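Lovastatin nonaketide synthase, polyketide synthase component (Aspergillus terreus, PDB 7CPX) builds the nonaketide chain of dihydromonacolin L, the lovastatin precursor, from nine malonyl units with NADPH and S-adenosylmethionine, working together with LovC. Local coordinates at residues 19-24 and 71-76; 1808-1813 and 2422-2427; 2354-2359 and 2414-2419. The protein carries 2 engineered substitutions. One frame throughout, in Å; residues are numbered along the deposited sequence.

Contact 1 of 3, residues 19-24 and 71-76; sequences RFPGDA and YVLQDD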
loop_
_atom_site.group_PDB
_atom_site.type_symbol
_atom_site.label_atom_id
_atom_site.label_comp_id
_atom_site.label_asym_id
_atom_site.label_seq_id
_atom_site.Cartn_x
_atom_site.Cartn_y
_atom_site.Cartn_z
ATOM N N ARG A 19 33.035 -12.047 -20.587
ATOM C CA ARG A 19 31.910 -12.686 -19.916
ATOM C C ARG A 19 30.745 -12.500 -20.875
ATOM O O ARG A 19 30.061 -11.475 -20.842
ATOM C CB ARG A 19 31.627 -12.075 -18.557
ATOM C CG ARG A 19 32.753 -12.225 -17.562
ATOM C CD ARG A 19 32.959 -13.669 -17.160
ATOM N NE ARG A 19 33.949 -13.780 -16.097
ATOM C CZ ARG A 19 33.688 -13.592 -14.812
ATOM N NH1 ARG A 19 32.470 -13.299 -14.388
ATOM N NH2 ARG A 19 34.676 -13.693 -13.929
ATOM N N PHE A 20 30.551 -13.478 -21.752
ATOM C CA PHE A 20 29.549 -13.410 -22.795
ATOM C C PHE A 20 28.538 -14.535 -22.628
ATOM O O PHE A 20 28.852 -15.580 -22.051
ATOM C CB PHE A 20 30.195 -13.504 -24.180
ATOM C CG PHE A 20 30.630 -12.183 -24.733
ATOM C CD1 PHE A 20 31.712 -11.517 -24.193
ATOM C CD2 PHE A 20 29.961 -11.611 -25.796
ATOM C CE1 PHE A 20 32.118 -10.302 -24.699
ATOM C CE2 PHE A 20 30.359 -10.395 -26.308
ATOM C CZ PHE A 20 31.441 -9.738 -25.760
ATOM N N PRO A 21 27.319 -14.353 -23.124
ATOM C CA PRO A 21 26.278 -15.352 -22.885
ATOM C C PRO A 21 26.597 -16.658 -23.591
ATOM O O PRO A 21 27.260 -16.690 -24.631
ATOM C CB PRO A 21 25.019 -14.691 -23.451
ATOM C CG PRO A 21 25.527 -13.794 -24.519
ATOM C CD PRO A 21 26.882 -13.319 -24.077
ATOM N N GLY A 22 26.112 -17.749 -23.005
ATOM C CA GLY A 22 26.431 -19.070 -23.499
ATOM C C GLY A 22 27.646 -19.691 -22.853
ATOM O O GLY A 22 28.358 -20.461 -23.507
ATOM N N ASP A 23 27.911 -19.372 -21.587
ATOM C CA ASP A 23 29.059 -19.881 -20.845
ATOM C C ASP A 23 30.381 -19.375 -21.401
ATOM O O ASP A 23 31.434 -19.960 -21.129
ATOM C CB ASP A 23 29.065 -21.414 -20.815
ATOM C CG ASP A 23 27.737 -21.995 -20.373
ATOM O OD1 ASP A 23 27.033 -21.337 -19.579
ATOM O OD2 ASP A 23 27.398 -23.111 -20.820
ATOM N N ALA A 24 30.354 -18.292 -22.180
ATOM C CA ALA A 24 31.566 -17.730 -22.774
ATOM C C ALA A 24 32.239 -16.801 -21.762
ATOM O O ALA A 24 32.202 -15.574 -21.859
ATOM C CB ALA A 24 31.234 -17.001 -24.069
ATOM N N TYR A 71 20.050 -12.722 -24.407
ATOM C CA TYR A 71 21.271 -13.521 -24.388
ATOM C C TYR A 71 21.964 -13.253 -23.054
ATOM O O TYR A 71 22.902 -12.460 -22.939
ATOM C CB TYR A 71 22.152 -13.181 -25.581
ATOM C CG TYR A 71 21.530 -13.512 -26.922
ATOM C CD1 TYR A 71 20.450 -12.792 -27.406
ATOM C CD2 TYR A 71 22.031 -14.539 -27.708
ATOM C CE1 TYR A 71 19.884 -13.087 -28.629
ATOM C CE2 TYR A 71 21.471 -14.842 -28.932
ATOM C CZ TYR A 71 20.399 -14.113 -29.390
ATOM O OH TYR A 71 19.838 -14.414 -30.610
ATOM N N VAL A 72 21.473 -13.928 -22.028
ATOM C CA VAL A 72 21.856 -13.674 -20.646
ATOM C C VAL A 72 23.061 -14.527 -20.282
ATOM O O VAL A 72 23.232 -15.648 -20.771
ATOM C CB VAL A 72 20.668 -13.950 -19.700
ATOM C CG1 VAL A 72 21.041 -13.637 -18.264
ATOM C CG2 VAL A 72 19.452 -13.143 -20.120
ATOM N N LEU A 73 23.908 -13.986 -19.410
ATOM C CA LEU A 73 25.031 -14.749 -18.885
ATOM C C LEU A 73 24.532 -15.865 -17.978
ATOM O O LEU A 73 23.581 -15.689 -17.211
ATOM C CB LEU A 73 25.981 -13.837 -18.111
ATOM C CG LEU A 73 26.598 -12.679 -18.895
ATOM C CD1 LEU A 73 27.470 -11.826 -17.994
ATOM C CD2 LEU A 73 27.401 -13.196 -20.066
ATOM N N GLN A 74 25.186 -17.022 -18.064
ATOM C CA GLN A 74 24.847 -18.174 -17.245
ATOM C C GLN A 74 25.629 -18.206 -15.938
ATOM O O GLN A 74 25.810 -19.283 -15.358
ATOM C CB GLN A 74 25.082 -19.466 -18.032
ATOM C CG GLN A 74 24.110 -19.680 -19.184
ATOM C CD GLN A 74 24.302 -18.683 -20.311
ATOM O OE1 GLN A 74 25.346 -18.039 -20.415
ATOM N NE2 GLN A 74 23.289 -18.547 -21.159
ATOM N N ASP A 75 26.095 -17.052 -15.467
ATOM C CA ASP A 75 26.870 -16.950 -14.242
ATOM C C ASP A 75 26.137 -16.065 -13.243
ATOM O O ASP A 75 25.398 -15.153 -13.621
ATOM C CB ASP A 75 28.266 -16.376 -14.518
ATOM C CG ASP A 75 29.149 -16.367 -13.287
ATOM O OD1 ASP A 75 28.709 -16.868 -12.230
ATOM O OD2 ASP A 75 30.286 -15.856 -13.373
ATOM N N ASP A 76 26.344 -16.351 -11.961
ATOM C CA ASP A 76 25.760 -15.550 -10.888
ATOM C C ASP A 76 26.560 -14.263 -10.763
ATOM O O ASP A 76 27.662 -14.250 -10.211
ATOM C CB ASP A 76 25.760 -16.330 -9.578
ATOM C CG ASP A 76 25.105 -15.566 -8.444
ATOM O OD1 ASP A 76 24.563 -14.469 -8.698
ATOM O OD2 ASP A 76 25.132 -16.061 -7.298
#
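Gln74 turns its side-chain carbonyl onto the backbone of the loop 19-24, where OE1 accepts two neighbouring amides: Gly22 N at 2.7 Å and Asp23 N at 3.1 Å. Both N-H groups reach the oxygen from the same face of the amide, well above its plane and off the lone pairs, with angles at the hydrogen of 144° and 155°. A bend about the CB-CG bond (chi2 68°) brings the amide back to the Gly22-Asp23 backbone, so one oxygen satisfies two consecutive N-H groups. Around this grip the loop closes on itself, Phe20 N donating to Ala24 O and Ala24 N returning a weak bond to Phe20 O. Gly22 O accepts from Arg38 NH2, and Leu73 N is hydrogen-bonded to Glu246 OE1. The Asp23 carboxylate crosses the glutamine chain at about a right angle, with OD1 3.1 Å from Gln74 CB.

At the other end, Arg19 NH1 lies 3.5 Å from Asp75 OD2, but the oxygen sits far out of the guanidinium plane, so charge alone links them. The arginine has stronger carboxylate partners in Glu104 and Glu108, and Asp75 OD2 pairs with Arg932. Between the polar ends Pro21 fills the middle: its CG lies 3.6 Å from Tyr71 CB, while CD meets Leu73 CD2 at 4.0 Å.

The contact belongs to the thiolase-type ketosynthase, and the Tyr71 side chain is about 7 Å from that of His367, a predicted active-site residue. The contact joins the loop leaving strand 11-19 to the one following strand 69-70. Helix 97-113 packs on Arg19 and Leu73, whereas Phe20 is turned to helix 27-35 and strand 247-255.

Contact 2 of 3, residues 1808-1813 and 2422-2427; sequences PRLKRD and PRIGNL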
loop_
_atom_site.group_PDB
_atom_site.type_symbol
_atom_site.label_atom_id
_atom_site.label_comp_id
_atom_site.label_asym_id
_atom_site.label_seq_id
_atom_site.Cartn_x
_atom_site.Cartn_y
_atom_site.Cartn_z
ATOM N N PRO A 1808 -61.405 24.180 -23.894
ATOM C CA PRO A 1808 -60.416 23.444 -23.108
ATOM C C PRO A 1808 -59.026 23.534 -23.711
ATOM O O PRO A 1808 -58.841 23.548 -24.929
ATOM C CB PRO A 1808 -60.942 22.007 -23.180
ATOM C CG PRO A 1808 -61.510 21.924 -24.562
ATOM C CD PRO A 1808 -62.016 23.314 -24.919
ATOM N N ARG A 1809 -58.035 23.587 -22.828
ATOM C CA ARG A 1809 -56.641 23.566 -23.237
ATOM C C ARG A 1809 -55.866 22.661 -22.296
ATOM O O ARG A 1809 -56.084 22.679 -21.083
ATOM C CB ARG A 1809 -56.044 24.977 -23.245
ATOM C CG ARG A 1809 -56.815 25.947 -24.121
ATOM C CD ARG A 1809 -55.910 26.673 -25.082
ATOM N NE ARG A 1809 -56.646 27.644 -25.884
ATOM C CZ ARG A 1809 -57.428 27.328 -26.907
ATOM N NH1 ARG A 1809 -57.604 26.071 -27.280
ATOM N NH2 ARG A 1809 -58.057 28.296 -27.566
ATOM N N LEU A 1810 -54.963 21.867 -22.860
ATOM C CA LEU A 1810 -54.213 20.896 -22.076
ATOM C C LEU A 1810 -53.036 21.590 -21.410
ATOM O O LEU A 1810 -52.113 22.052 -22.091
ATOM C CB LEU A 1810 -53.739 19.754 -22.968
ATOM C CG LEU A 1810 -54.805 19.222 -23.926
ATOM C CD1 LEU A 1810 -54.281 18.044 -24.713
ATOM C CD2 LEU A 1810 -56.058 18.843 -23.164
ATOM N N LYS A 1811 -53.065 21.668 -20.083
ATOM C CA LYS A 1811 -52.011 22.315 -19.317
ATOM C C LYS A 1811 -51.444 21.334 -18.303
ATOM O O LYS A 1811 -52.194 20.680 -17.573
ATOM C CB LYS A 1811 -52.532 23.569 -18.613
ATOM C CG LYS A 1811 -53.098 24.598 -19.577
ATOM C CD LYS A 1811 -52.642 26.014 -19.260
ATOM C CE LYS A 1811 -53.433 26.627 -18.120
ATOM N NZ LYS A 1811 -53.234 28.101 -18.054
ATOM N N ARG A 1812 -50.118 21.244 -18.259
ATOM C CA ARG A 1812 -49.458 20.296 -17.373
ATOM C C ARG A 1812 -49.965 20.476 -15.950
ATOM O O ARG A 1812 -49.757 21.527 -15.336
ATOM C CB ARG A 1812 -47.945 20.492 -17.423
ATOM C CG ARG A 1812 -47.334 20.413 -18.813
ATOM C CD ARG A 1812 -47.533 19.049 -19.440
ATOM N NE ARG A 1812 -46.802 18.918 -20.695
ATOM C CZ ARG A 1812 -46.888 17.873 -21.506
ATOM N NH1 ARG A 1812 -47.663 16.840 -21.222
ATOM N NH2 ARG A 1812 -46.177 17.863 -22.629
ATOM N N ASP A 1813 -50.628 19.447 -15.423
ATOM C CA ASP A 1813 -51.156 19.492 -14.062
ATOM C C ASP A 1813 -49.974 19.347 -13.111
ATOM O O ASP A 1813 -49.620 18.258 -12.652
ATOM C CB ASP A 1813 -52.198 18.402 -13.849
ATOM C CG ASP A 1813 -52.869 18.496 -12.492
ATOM O OD1 ASP A 1813 -52.557 19.439 -11.736
ATOM O OD2 ASP A 1813 -53.706 17.624 -12.182
ATOM N N PRO A 2422 -55.152 24.211 -31.059
ATOM C CA PRO A 2422 -54.870 25.051 -29.886
ATOM C C PRO A 2422 -55.094 24.345 -28.565
ATOM O O PRO A 2422 -54.629 24.839 -27.532
ATOM C CB PRO A 2422 -55.841 26.223 -30.058
ATOM C CG PRO A 2422 -56.983 25.631 -30.807
ATOM C CD PRO A 2422 -56.357 24.664 -31.773
ATOM N N ARG A 2423 -55.797 23.211 -28.565
ATOM C CA ARG A 2423 -56.069 22.500 -27.321
ATOM C C ARG A 2423 -54.781 22.178 -26.575
ATOM O O ARG A 2423 -54.762 22.129 -25.340
ATOM C CB ARG A 2423 -56.845 21.220 -27.630
ATOM C CG ARG A 2423 -57.528 20.584 -26.437
ATOM C CD ARG A 2423 -58.047 19.198 -26.789
ATOM N NE ARG A 2423 -59.207 18.823 -25.990
ATOM C CZ ARG A 2423 -60.459 19.124 -26.303
ATOM N NH1 ARG A 2423 -60.753 19.820 -27.390
ATOM N NH2 ARG A 2423 -61.444 18.717 -25.506
ATOM N N ILE A 2424 -53.691 21.973 -27.310
ATOM C CA ILE A 2424 -52.420 21.536 -26.742
ATOM C C ILE A 2424 -51.474 22.721 -26.612
ATOM O O ILE A 2424 -50.260 22.544 -26.471
ATOM C CB ILE A 2424 -51.787 20.449 -27.622
ATOM C CG1 ILE A 2424 -51.249 21.095 -28.902
ATOM C CG2 ILE A 2424 -52.809 19.375 -27.941
ATOM C CD1 ILE A 2424 -51.048 20.148 -30.039
ATOM N N GLY A 2425 -52.023 23.934 -26.658
ATOM C CA GLY A 2425 -51.178 25.108 -26.811
ATOM C C GLY A 2425 -50.129 25.229 -25.724
ATOM O O GLY A 2425 -48.972 25.561 -25.992
ATOM N N ASN A 2426 -50.517 24.954 -24.478
ATOM C CA ASN A 2426 -49.600 25.130 -23.359
ATOM C C ASN A 2426 -48.486 24.093 -23.337
ATOM O O ASN A 2426 -47.550 24.236 -22.542
ATOM C CB ASN A 2426 -50.367 25.081 -22.038
ATOM C CG ASN A 2426 -49.908 26.145 -21.063
ATOM O OD1 ASN A 2426 -50.486 27.228 -20.992
ATOM N ND2 ASN A 2426 -48.860 25.841 -20.306
ATOM N N LEU A 2427 -48.558 23.062 -24.178
ATOM C CA LEU A 2427 -47.611 21.958 -24.152
ATOM C C LEU A 2427 -46.524 22.086 -25.216
ATOM O O LEU A 2427 -45.900 21.080 -25.573
ATOM C CB LEU A 2427 -48.353 20.632 -24.331
ATOM C CG LEU A 2427 -49.649 20.486 -23.531
ATOM C CD1 LEU A 2427 -50.242 19.104 -23.728
ATOM C CD2 LEU A 2427 -49.413 20.761 -22.058
#
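Leu1810 and Arg2423 meet through both backbone and side chain. Leu1810 N donates a hydrogen bond to Arg2423 O; its modelled length of 2.5 Å is shorter than expected and doubtful at this resolution. Arg1809 CA adds a C-H...O contact to the same oxygen. The Leu1810 side chain points toward 2422-2427: CD1 meets Ile2424 CG2 at 3.8 Å, and CB lies 3.6 Å from Leu2427 CD1.

Three arginines each lay a guanidinium face on an apolar side chain while their N-H groups bond to other residues. Arg2423 leaves its backbone with CG opposite the N (chi1 -164°) and runs extended to NE, long enough to cover Pro1808, whose CG stands 3.3 Å from NH2 and is offset toward the rim. Its charge is answered by Glu1797, and Trp1276 gives it a cation-pi partner. Arg1809 covers Pro2422, with NH1 3.3 Å from CB; its NE and NH2 are hydrogen-bonded to the carbonyls of His1435 and Arg1436. Arg1812 folds at chi2 (-62°), bringing a face onto Leu2427 CD2, which is 3.5 Å from NE, while NH1 is hydrogen-bonded to Ile2405 O. Lys1811 crosses Asn2426 at a slant, with Lys1811 CG 3.7 Å from Asn2426 CB. Its NZ is hydrogen-bonded to Gln1461 O.

Strand 1804-1811 belongs to a mostly parallel sheet, consistent with the Rossmann-like structural subdomain that accompanies the catalytic ketoreductase in these synthases; the 3-10 segment 2422-2426, from the ketoreductase region, ties the two together. Strand 1275-1280, its antiparallel neighbour and the outermost strand of that mixed sheet within the chain, contributes Trp1276 and Trp1278 to the packing, and helix 2296-2299 touches Leu1810, Arg2423 and Ile2424.

Contact 3 of 3, residues 2354-2359 and 2414-2419; sequences IRFMFD and DRITFF
Phe2356 pushes its ring against the Arg2415 chain and the flank of Ile2416, so that one bulky side chain fills the angle between two neighbours. Its CE2-CZ side lies against one guanidinium face, CE2 almost over the centre and CZ 3.2 Å from NE; the two planes are inclined at 50°. The arginine crosses the CE1-CZ-CE2 end of the ring at about a right angle, bent at chi3 (67°), its CB touching CE1 at 3.3 Å. On the neighbouring side Ile2416 CG1 packs 3.5 Å from Phe2356 CD1.

Met2357 forms the second bump. It reaches along the turn past Ile2416, and its CE ends 3.4 Å from Thr2417 OG1, a hydroxyl hydrogen-bonded to Arg1749. Phe2418 meets the methionine at its CB and carbonyl: CE1 fits against Met2357 CB at 3.5 Å, and the ring edge faces Met2357 O. Ile2416 CG2 lies over the centre of one face of this ring.

The hollow between Arg2415, Ile2416 and Phe2418, which takes Phe2356 and Met2357, is shaped by a type I beta turn from Ile2416 to Phe2419. The arrangement is packing of aromatic and aliphatic side chains, with one guanidinium, between two loops within the ketoreductase, a Rossmann-type domain, where the connection between helix 2348-2353 and strand 2360-2361 rests on the chain following strand 2400-2402.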
loop_
_atom_site.group_PDB
_atom_site.type_symbol
_atom_site.label_atom_id
_atom_site.label_comp_id
_atom_site.label_asym_id
_atom_site.label_seq_id
_atom_site.Cartn_x
_atom_site.Cartn_y
_atom_site.Cartn_z
ATOM N N ILE A 2354 -43.510 7.993 -33.886
ATOM C CA ILE A 2354 -44.442 9.102 -33.716
ATOM C C ILE A 2354 -44.436 9.533 -32.256
ATOM O O ILE A 2354 -45.459 9.980 -31.726
ATOM C CB ILE A 2354 -45.863 8.719 -34.168
ATOM C CG1 ILE A 2354 -46.376 7.519 -33.366
ATOM C CG2 ILE A 2354 -45.876 8.406 -35.655
ATOM C CD1 ILE A 2354 -47.818 7.167 -33.650
ATOM N N ARG A 2355 -43.286 9.396 -31.594
ATOM C CA ARG A 2355 -43.210 9.734 -30.177
ATOM C C ARG A 2355 -43.582 11.191 -29.945
ATOM O O ARG A 2355 -44.349 11.511 -29.030
ATOM C CB ARG A 2355 -41.806 9.456 -29.644
ATOM C CG ARG A 2355 -41.666 9.699 -28.153
ATOM C CD ARG A 2355 -42.363 8.613 -27.363
ATOM N NE ARG A 2355 -41.510 7.438 -27.238
ATOM C CZ ARG A 2355 -40.770 7.154 -26.176
ATOM N NH1 ARG A 2355 -40.800 7.908 -25.089
ATOM N NH2 ARG A 2355 -39.979 6.088 -26.206
ATOM N N PHE A 2356 -43.042 12.091 -30.768
ATOM C CA PHE A 2356 -43.366 13.509 -30.656
ATOM C C PHE A 2356 -44.868 13.758 -30.635
ATOM O O PHE A 2356 -45.306 14.806 -30.148
ATOM C CB PHE A 2356 -42.723 14.281 -31.813
ATOM C CG PHE A 2356 -42.850 13.593 -33.142
ATOM C CD1 PHE A 2356 -44.009 13.702 -33.886
ATOM C CD2 PHE A 2356 -41.808 12.830 -33.642
ATOM C CE1 PHE A 2356 -44.130 13.065 -35.105
ATOM C CE2 PHE A 2356 -41.921 12.192 -34.859
ATOM C CZ PHE A 2356 -43.084 12.308 -35.592
ATOM N N MET A 2357 -45.665 12.823 -31.150
ATOM C CA MET A 2357 -47.117 12.930 -31.094
ATOM C C MET A 2357 -47.676 12.336 -29.804
ATOM O O MET A 2357 -48.520 12.952 -29.149
ATOM C CB MET A 2357 -47.743 12.231 -32.304
ATOM C CG MET A 2357 -47.572 12.981 -33.612
ATOM S SD MET A 2357 -48.035 11.993 -35.047
ATOM C CE MET A 2357 -49.713 11.541 -34.620
ATOM N N PHE A 2358 -47.212 11.144 -29.429
ATOM C CA PHE A 2358 -47.707 10.439 -28.252
ATOM C C PHE A 2358 -46.521 10.064 -27.375
ATOM O O PHE A 2358 -45.651 9.295 -27.796
ATOM C CB PHE A 2358 -48.505 9.198 -28.653
ATOM C CG PHE A 2358 -49.677 9.494 -29.543
ATOM C CD1 PHE A 2358 -50.479 10.599 -29.312
ATOM C CD2 PHE A 2358 -49.970 8.674 -30.617
ATOM C CE1 PHE A 2358 -51.554 10.876 -30.131
ATOM C CE2 PHE A 2358 -51.044 8.945 -31.441
ATOM C CZ PHE A 2358 -51.837 10.048 -31.198
ATOM N N ASP A 2359 -46.492 10.605 -26.163
ATOM C CA ASP A 2359 -45.420 10.313 -25.227
ATOM C C ASP A 2359 -45.585 8.913 -24.645
ATOM O O ASP A 2359 -46.682 8.346 -24.607
ATOM C CB ASP A 2359 -45.395 11.347 -24.103
ATOM C CG ASP A 2359 -44.135 11.272 -23.266
ATOM O OD1 ASP A 2359 -43.307 10.369 -23.513
ATOM O OD2 ASP A 2359 -43.970 12.119 -22.364
ATOM N N ASP A 2414 -44.180 19.959 -38.278
ATOM C CA ASP A 2414 -44.617 19.318 -39.512
ATOM C C ASP A 2414 -45.066 17.885 -39.255
ATOM O O ASP A 2414 -46.135 17.465 -39.715
ATOM C CB ASP A 2414 -43.490 19.350 -40.544
ATOM C CG ASP A 2414 -43.015 20.757 -40.843
ATOM O OD1 ASP A 2414 -43.567 21.710 -40.255
ATOM O OD2 ASP A 2414 -42.086 20.910 -41.665
ATOM N N ARG A 2415 -44.262 17.116 -38.518
ATOM C CA ARG A 2415 -44.607 15.721 -38.266
ATOM C C ARG A 2415 -45.816 15.610 -37.348
ATOM O O ARG A 2415 -46.681 14.750 -37.553
ATOM C CB ARG A 2415 -43.412 14.984 -37.664
ATOM C CG ARG A 2415 -42.106 15.192 -38.411
ATOM C CD ARG A 2415 -41.018 14.269 -37.888
ATOM N NE ARG A 2415 -41.303 12.870 -38.185
ATOM C CZ ARG A 2415 -40.550 11.851 -37.794
ATOM N NH1 ARG A 2415 -39.455 12.034 -37.074
ATOM N NH2 ARG A 2415 -40.905 10.614 -38.134
ATOM N N ILE A 2416 -45.896 16.468 -36.334
ATOM C CA ILE A 2416 -47.005 16.430 -35.386
ATOM C C ILE A 2416 -48.272 16.843 -36.128
ATOM O O ILE A 2416 -48.424 18.002 -36.521
ATOM C CB ILE A 2416 -46.743 17.336 -34.178
ATOM C CG1 ILE A 2416 -45.482 16.880 -33.441
ATOM C CG2 ILE A 2416 -47.934 17.316 -33.232
ATOM C CD1 ILE A 2416 -45.009 17.845 -32.379
ATOM N N THR A 2417 -49.187 15.891 -36.320
ATOM C CA THR A 2417 -50.408 16.151 -37.073
ATOM C C THR A 2417 -51.402 17.017 -36.312
ATOM O O THR A 2417 -52.379 17.475 -36.914
ATOM C CB THR A 2417 -51.079 14.830 -37.454
ATOM O OG1 THR A 2417 -51.363 14.073 -36.269
ATOM C CG2 THR A 2417 -50.178 14.017 -38.371
ATOM N N PHE A 2418 -51.183 17.252 -35.019
ATOM C CA PHE A 2418 -52.102 18.036 -34.203
ATOM C C PHE A 2418 -51.452 19.285 -33.623
ATOM O O PHE A 2418 -52.052 19.937 -32.760
ATOM C CB PHE A 2418 -52.674 17.175 -33.073
ATOM C CG PHE A 2418 -51.629 16.524 -32.215
ATOM C CD1 PHE A 2418 -51.016 15.349 -32.611
ATOM C CD2 PHE A 2418 -51.268 17.082 -31.007
ATOM C CE1 PHE A 2418 -50.058 14.752 -31.820
ATOM C CE2 PHE A 2418 -50.308 16.493 -30.211
ATOM C CZ PHE A 2418 -49.703 15.325 -30.617
ATOM N N PHE A 2419 -50.249 19.644 -34.077
ATOM C CA PHE A 2419 -49.584 20.823 -33.534
ATOM C C PHE A 2419 -50.422 22.077 -33.741
ATOM O O PHE A 2419 -50.389 22.992 -32.909
ATOM C CB PHE A 2419 -48.210 20.995 -34.178
ATOM C CG PHE A 2419 -47.279 21.873 -33.393
ATOM C CD1 PHE A 2419 -47.377 23.252 -33.467
ATOM C CD2 PHE A 2419 -46.304 21.319 -32.582
ATOM C CE1 PHE A 2419 -46.520 24.061 -32.747
ATOM C CE2 PHE A 2419 -45.444 22.123 -31.859
ATOM C CZ PHE A 2419 -45.553 23.496 -31.942
#

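Overall arrangement
Contact 1 lies in the ketosynthase, near the start of the chain, while contacts 2 and 3 lie on the opposite side of the chain's centre, their centres about 89 and 80 Å from that of contact 1. Contacts 2 and 3 are neighbours, with centres about 14 Å apart, and Ile2424 packs on Phe2418 and Phe2419 between them. Along the chain contact 1 closes first; strand 1804-1811 then opens contact 2, and both halves of contact 3 follow before 2422-2427 completes it. Helix 2296-2299 touches contacts 2 and 3. Contact 2 joins segments 609 residues apart, contact 3 segments 55 apart, and both use the chain after strand 2400-2402.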